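Local coordinates for protein separin (Saccharomyces cerevisiae, PDB 5U1T) that cleaves the MCD1/SCC1 subunit of cohesin at anaphase onset as a caspase-like cysteine protease, and is kept inactive by securin for most of the cell cycle, at residues 430-435 / 481-486; 476-481 / 508-513. All blocks are in the same frame, centred on the assembly; numbering follows the deposited sequence.

Contact 1 (430-435 / 481-486); sequences TSHRTI and FIHCFT
The imidazoles of His432 and His483 meet as an offset edge-to-face pair: the edge of His432 is turned to the face of His483, with planes 87° apart and centroids 5.9 Å from each other. The spacing is loose, since the closest atoms, His432 CE1 and His483 NE2, are 4.4 Å apart. The setting is helix-on-helix packing in the all-helical region of separase, helix 431-444 against helix 470-485. The axes of the short segments 431-435 and 481-485 differ by 39° in direction and approach to 10.9 Å, so mainly side chains bridge the two helices, with one backbone oxygen, that of Ile435, also touched. The ND1 of His483 is hydrogen-bonded to OE1 of Glu439, further along helix 431-444, which helps set the rotation of the ring.

Deeper in, the apolar part of the contact is carried by Ile435. Its CG2 branch lies anti to the backbone N, and this methyl lies 4.3 Å from CB of His483. The helix carrying Cys484 widens here into a pi-type turn over 481-485, in which Thr486 N reaches back to Phe481 O. The hydroxyl OG1 of Thr486 also bonds to Ile482 O, standing above that carbonyl's plane. Cys484 SG lies 4.1 Å from Ile435 CG2 and 3.5 Å from the backbone oxygen Ile435 O.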
loop_
_atom_site.group_PDB
_atom_site.type_symbol
_atom_site.label_atom_id
_atom_site.label_comp_id
_atom_site.label_asym_id
_atom_site.label_seq_id
_atom_site.Cartn_x
_atom_site.Cartn_y
_atom_site.Cartn_z
ATOM N N THR A 430 -3.440 34.253 20.344
ATOM C CA THR A 430 -4.916 34.301 20.382
ATOM C C THR A 430 -5.618 34.019 19.043
ATOM O O THR A 430 -6.783 33.602 19.030
ATOM C CB THR A 430 -5.443 35.699 20.869
ATOM O OG1 THR A 430 -6.646 35.520 21.620
ATOM C CG2 THR A 430 -5.748 36.648 19.685
ATOM N N SER A 431 -4.926 34.244 17.925
ATOM C CA SER A 431 -5.613 34.470 16.648
ATOM C C SER A 431 -6.524 33.324 16.191
ATOM O O SER A 431 -7.355 33.528 15.299
ATOM C CB SER A 431 -4.594 34.795 15.534
ATOM O OG SER A 431 -3.416 34.006 15.615
ATOM N N HIS A 432 -6.387 32.138 16.780
ATOM C CA HIS A 432 -7.309 31.056 16.445
ATOM C C HIS A 432 -8.718 31.551 16.794
ATOM O O HIS A 432 -9.652 31.390 16.000
ATOM C CB HIS A 432 -6.951 29.756 17.193
ATOM C CG HIS A 432 -7.590 28.516 16.633
ATOM N ND1 HIS A 432 -7.505 28.161 15.300
ATOM C CD2 HIS A 432 -8.298 27.526 17.237
ATOM C CE1 HIS A 432 -8.136 27.012 15.106
ATOM N NE2 HIS A 432 -8.630 26.605 16.264
ATOM N N ARG A 433 -8.845 32.193 17.957
ATOM C CA ARG A 433 -10.112 32.767 18.407
ATOM C C ARG A 433 -10.743 33.667 17.351
ATOM O O ARG A 433 -11.937 33.572 17.066
ATOM C CB ARG A 433 -9.924 33.591 19.680
ATOM C CG ARG A 433 -9.652 32.821 20.940
ATOM C CD ARG A 433 -9.541 33.796 22.122
ATOM N NE ARG A 433 -9.200 33.110 23.374
ATOM C CZ ARG A 433 -9.179 33.692 24.575
ATOM N NH1 ARG A 433 -9.483 34.989 24.705
ATOM N NH2 ARG A 433 -8.864 32.967 25.651
ATOM N N THR A 434 -9.935 34.555 16.785
ATOM C CA THR A 434 -10.439 35.503 15.811
ATOM C C THR A 434 -10.954 34.795 14.571
ATOM O O THR A 434 -12.059 35.079 14.103
ATOM C CB THR A 434 -9.360 36.519 15.406
ATOM O OG1 THR A 434 -8.971 37.279 16.561
ATOM C CG2 THR A 434 -9.892 37.461 14.340
ATOM N N ILE A 435 -10.158 33.868 14.050
ATOM C CA ILE A 435 -10.498 33.176 12.820
ATOM C C ILE A 435 -11.819 32.443 13.006
ATOM O O ILE A 435 -12.660 32.425 12.107
ATOM C CB ILE A 435 -9.361 32.204 12.394
ATOM C CG1 ILE A 435 -8.056 32.985 12.240
ATOM C CG2 ILE A 435 -9.696 31.494 11.094
ATOM C CD1 ILE A 435 -6.942 32.208 11.629
ATOM N N PHE A 481 -8.220 29.517 5.675
ATOM C CA PHE A 481 -8.687 28.768 4.523
ATOM C C PHE A 481 -9.783 27.781 4.902
ATOM O O PHE A 481 -10.879 27.804 4.334
ATOM C CB PHE A 481 -7.544 28.022 3.880
ATOM C CG PHE A 481 -7.945 27.276 2.659
ATOM C CD1 PHE A 481 -8.407 25.968 2.752
ATOM C CD2 PHE A 481 -7.871 27.876 1.416
ATOM C CE1 PHE A 481 -8.782 25.282 1.642
ATOM C CE2 PHE A 481 -8.243 27.174 0.290
ATOM C CZ PHE A 481 -8.700 25.871 0.410
ATOM N N ILE A 482 -9.466 26.897 5.838
ATOM C CA ILE A 482 -10.429 25.922 6.312
ATOM C C ILE A 482 -11.704 26.572 6.846
ATOM O O ILE A 482 -12.798 26.190 6.446
ATOM C CB ILE A 482 -9.823 25.038 7.408
ATOM C CG1 ILE A 482 -8.837 24.051 6.791
ATOM C CG2 ILE A 482 -10.904 24.284 8.137
ATOM C CD1 ILE A 482 -7.762 23.580 7.747
ATOM N N HIS A 483 -11.589 27.554 7.733
ATOM C CA HIS A 483 -12.779 28.018 8.449
ATOM C C HIS A 483 -13.533 29.169 7.784
ATOM O O HIS A 483 -14.679 29.444 8.152
ATOM C CB HIS A 483 -12.408 28.445 9.867
ATOM C CG HIS A 483 -11.843 27.340 10.704
ATOM N ND1 HIS A 483 -12.573 26.700 11.685
ATOM C CD2 HIS A 483 -10.616 26.766 10.717
ATOM C CE1 HIS A 483 -11.820 25.781 12.262
ATOM N NE2 HIS A 483 -10.628 25.799 11.693
ATOM N N CYS A 484 -12.894 29.846 6.830
ATOM C CA CYS A 484 -13.423 31.098 6.297
ATOM C C CYS A 484 -13.453 31.158 4.779
ATOM O O CYS A 484 -14.504 31.423 4.201
ATOM C CB CYS A 484 -12.617 32.283 6.831
ATOM S SG CYS A 484 -12.820 32.599 8.605
ATOM N N PHE A 485 -12.313 30.924 4.136
ATOM C CA PHE A 485 -12.200 31.061 2.685
ATOM C C PHE A 485 -13.152 30.139 1.946
ATOM O O PHE A 485 -13.774 30.534 0.973
ATOM C CB PHE A 485 -10.765 30.795 2.244
ATOM C CG PHE A 485 -10.566 30.822 0.764
ATOM C CD1 PHE A 485 -10.450 32.016 0.092
ATOM C CD2 PHE A 485 -10.468 29.641 0.043
ATOM C CE1 PHE A 485 -10.258 32.040 -1.271
ATOM C CE2 PHE A 485 -10.270 29.651 -1.320
ATOM C CZ PHE A 485 -10.175 30.854 -1.984
ATOM N N THR A 486 -13.282 28.913 2.430
ATOM C CA THR A 486 -14.105 27.881 1.783
ATOM C C THR A 486 -15.606 28.209 1.795
ATOM O O THR A 486 -16.375 27.721 0.961
ATOM C CB THR A 486 -13.899 26.539 2.470
ATOM O OG1 THR A 486 -14.143 26.707 3.875
ATOM C CG2 THR A 486 -12.475 26.033 2.249
#

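Contact 2 (476-481 / 508-513); sequences FCQNAF and YGNSSI
Asn510 meets the ring of Phe481 from a turn near the end of helix 501-509. That turn begins with Tyr508, which contributes chiefly its backbone oxygen, an acceptor for both N and OG of Ser511. At Asn510, CB sits over one face of the Phe481 ring in a CH-pi contact: it is 4.0 Å from the ring centroid and 7° off the ring normal. The carbonyl O of Asn510 also approaches the ring, 3.3 Å from Phe481 CZ. The trans first torsion of Phe481 (chi1 -178°) carries this ring away from helix 470-485 to the turn. The side-chain amide of Asn510 meets Gln478 at about a right angle, their amide planes 75° apart, while Gln478 OE1 is hydrogen-bonded to Ser602. Next comes Ser511, whose CA and CB pack near Phe481 CE2, CB at 3.9 Å; its hydroxyl lies in the plane of the Tyr508 carbonyl, on a lone pair, and takes a weak bond from Ile513 N. Both Ser511 O and Ile513 O are held by Arg533 of helix 523-533. An aromatic side chain of helix 470-485 is thus packed by its ring face on the turn at 508-511, as part of the helix-on-helix packing of the helical domain.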
loop_
_atom_site.group_PDB
_atom_site.type_symbol
_atom_site.label_atom_id
_atom_site.label_comp_id
_atom_site.label_asym_id
_atom_site.label_seq_id
_atom_site.Cartn_x
_atom_site.Cartn_y
_atom_site.Cartn_z
ATOM N N PHE A 476 -1.851 30.708 10.374
ATOM C CA PHE A 476 -2.890 31.683 10.161
ATOM C C PHE A 476 -3.599 31.514 8.842
ATOM O O PHE A 476 -4.789 31.631 8.765
ATOM C CB PHE A 476 -2.306 33.091 10.215
ATOM C CG PHE A 476 -3.287 34.161 9.857
ATOM C CD1 PHE A 476 -3.498 34.500 8.559
ATOM C CD2 PHE A 476 -4.001 34.802 10.820
ATOM C CE1 PHE A 476 -4.409 35.454 8.224
ATOM C CE2 PHE A 476 -4.911 35.765 10.495
ATOM C CZ PHE A 476 -5.118 36.087 9.193
ATOM N N CYS A 477 -2.859 31.224 7.794
ATOM C CA CYS A 477 -3.447 31.097 6.485
ATOM C C CYS A 477 -4.221 29.840 6.246
ATOM O O CYS A 477 -5.180 29.850 5.519
ATOM C CB CYS A 477 -2.383 31.222 5.425
ATOM S SG CYS A 477 -1.869 32.899 5.126
ATOM N N GLN A 478 -3.794 28.753 6.853
ATOM C CA GLN A 478 -4.484 27.506 6.651
ATOM C C GLN A 478 -5.782 27.505 7.382
ATOM O O GLN A 478 -6.767 27.038 6.875
ATOM C CB GLN A 478 -3.630 26.332 7.049
ATOM C CG GLN A 478 -3.248 25.498 5.856
ATOM C CD GLN A 478 -1.991 24.750 6.089
ATOM O OE1 GLN A 478 -1.764 24.245 7.170
ATOM N NE2 GLN A 478 -1.161 24.680 5.084
ATOM N N ASN A 479 -5.777 28.038 8.583
ATOM C CA ASN A 479 -7.012 28.133 9.340
ATOM C C ASN A 479 -8.014 29.092 8.706
ATOM O O ASN A 479 -9.224 28.845 8.744
ATOM C CB ASN A 479 -6.721 28.555 10.763
ATOM C CG ASN A 479 -6.365 27.388 11.626
ATOM O OD1 ASN A 479 -7.196 26.889 12.377
ATOM N ND2 ASN A 479 -5.133 26.909 11.502
ATOM N N ALA A 480 -7.512 30.183 8.124
ATOM C CA ALA A 480 -8.374 31.144 7.435
ATOM C C ALA A 480 -8.968 30.466 6.214
ATOM O O ALA A 480 -10.069 30.787 5.768
ATOM C CB ALA A 480 -7.588 32.398 7.032
ATOM N N PHE A 481 -8.220 29.517 5.675
ATOM C CA PHE A 481 -8.687 28.768 4.523
ATOM C C PHE A 481 -9.783 27.781 4.902
ATOM O O PHE A 481 -10.879 27.804 4.334
ATOM C CB PHE A 481 -7.544 28.022 3.880
ATOM C CG PHE A 481 -7.945 27.276 2.659
ATOM C CD1 PHE A 481 -8.407 25.968 2.752
ATOM C CD2 PHE A 481 -7.871 27.876 1.416
ATOM C CE1 PHE A 481 -8.782 25.282 1.642
ATOM C CE2 PHE A 481 -8.243 27.174 0.290
ATOM C CZ PHE A 481 -8.700 25.871 0.410
ATOM N N TYR A 508 -3.767 30.460 -1.596
ATOM C CA TYR A 508 -4.203 29.926 -2.878
ATOM C C TYR A 508 -3.474 28.624 -3.221
ATOM O O TYR A 508 -3.971 27.816 -4.003
ATOM C CB TYR A 508 -4.018 30.957 -3.994
ATOM C CG TYR A 508 -5.168 31.939 -4.078
ATOM C CD1 TYR A 508 -6.368 31.579 -4.683
ATOM C CD2 TYR A 508 -5.068 33.227 -3.538
ATOM C CE1 TYR A 508 -7.440 32.465 -4.755
ATOM C CE2 TYR A 508 -6.141 34.121 -3.616
ATOM C CZ TYR A 508 -7.325 33.730 -4.230
ATOM O OH TYR A 508 -8.407 34.594 -4.316
ATOM N N GLY A 509 -2.306 28.425 -2.622
ATOM C CA GLY A 509 -1.620 27.156 -2.703
ATOM C C GLY A 509 -2.532 26.023 -2.260
ATOM O O GLY A 509 -2.552 24.967 -2.883
ATOM N N ASN A 510 -3.297 26.258 -1.194
ATOM C CA ASN A 510 -4.231 25.269 -0.665
ATOM C C ASN A 510 -5.534 25.185 -1.440
ATOM O O ASN A 510 -6.340 24.299 -1.191
ATOM C CB ASN A 510 -4.554 25.564 0.797
ATOM C CG ASN A 510 -3.519 25.000 1.746
ATOM O OD1 ASN A 510 -2.566 25.679 2.137
ATOM N ND2 ASN A 510 -3.695 23.740 2.117
ATOM N N SER A 511 -5.744 26.101 -2.377
ATOM C CA SER A 511 -6.997 26.127 -3.118
ATOM C C SER A 511 -6.920 25.290 -4.393
ATOM O O SER A 511 -5.842 24.910 -4.849
ATOM C CB SER A 511 -7.399 27.569 -3.470
ATOM O OG SER A 511 -6.752 28.022 -4.651
ATOM N N SER A 512 -8.085 25.021 -4.973
ATOM C CA SER A 512 -8.163 24.287 -6.229
ATOM C C SER A 512 -8.538 25.220 -7.370
ATOM O O SER A 512 -8.880 24.761 -8.455
ATOM C CB SER A 512 -9.189 23.158 -6.137
ATOM O OG SER A 512 -10.512 23.687 -6.072
ATOM N N ILE A 513 -8.488 26.523 -7.117
ATOM C CA ILE A 513 -8.823 27.513 -8.129
ATOM C C ILE A 513 -7.818 27.427 -9.264
ATOM O O ILE A 513 -6.628 27.306 -9.025
ATOM C CB ILE A 513 -8.856 28.937 -7.536
ATOM C CG1 ILE A 513 -9.896 28.994 -6.406
ATOM C CG2 ILE A 513 -9.138 29.958 -8.626
ATOM C CD1 ILE A 513 -10.004 30.338 -5.710
#

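Overall arrangement
From the N terminus, the chain enters contact 1 at the start of helix 431-444, passes through helix 448-458 and returns along helix 470-485, where residues 481-486 close a largely helical excursion of 45 residues. Contact 2 opens earlier on that same helix, at 476-481, and closes near the end of helix 501-509, with 26 residues between its segments. The segments therefore alternate and the two loops cross, sharing Phe481. Helix 470-485 is the common element, meeting helix 431-444 in one contact and the turn at 508-511 in the other. The contact centres are 11 Å apart, and direct packing joins them: Ile435 touches Phe476 and Asn479. Helices 431-444, 470-485 and the 501-509 region are thus tied together, away from the active site.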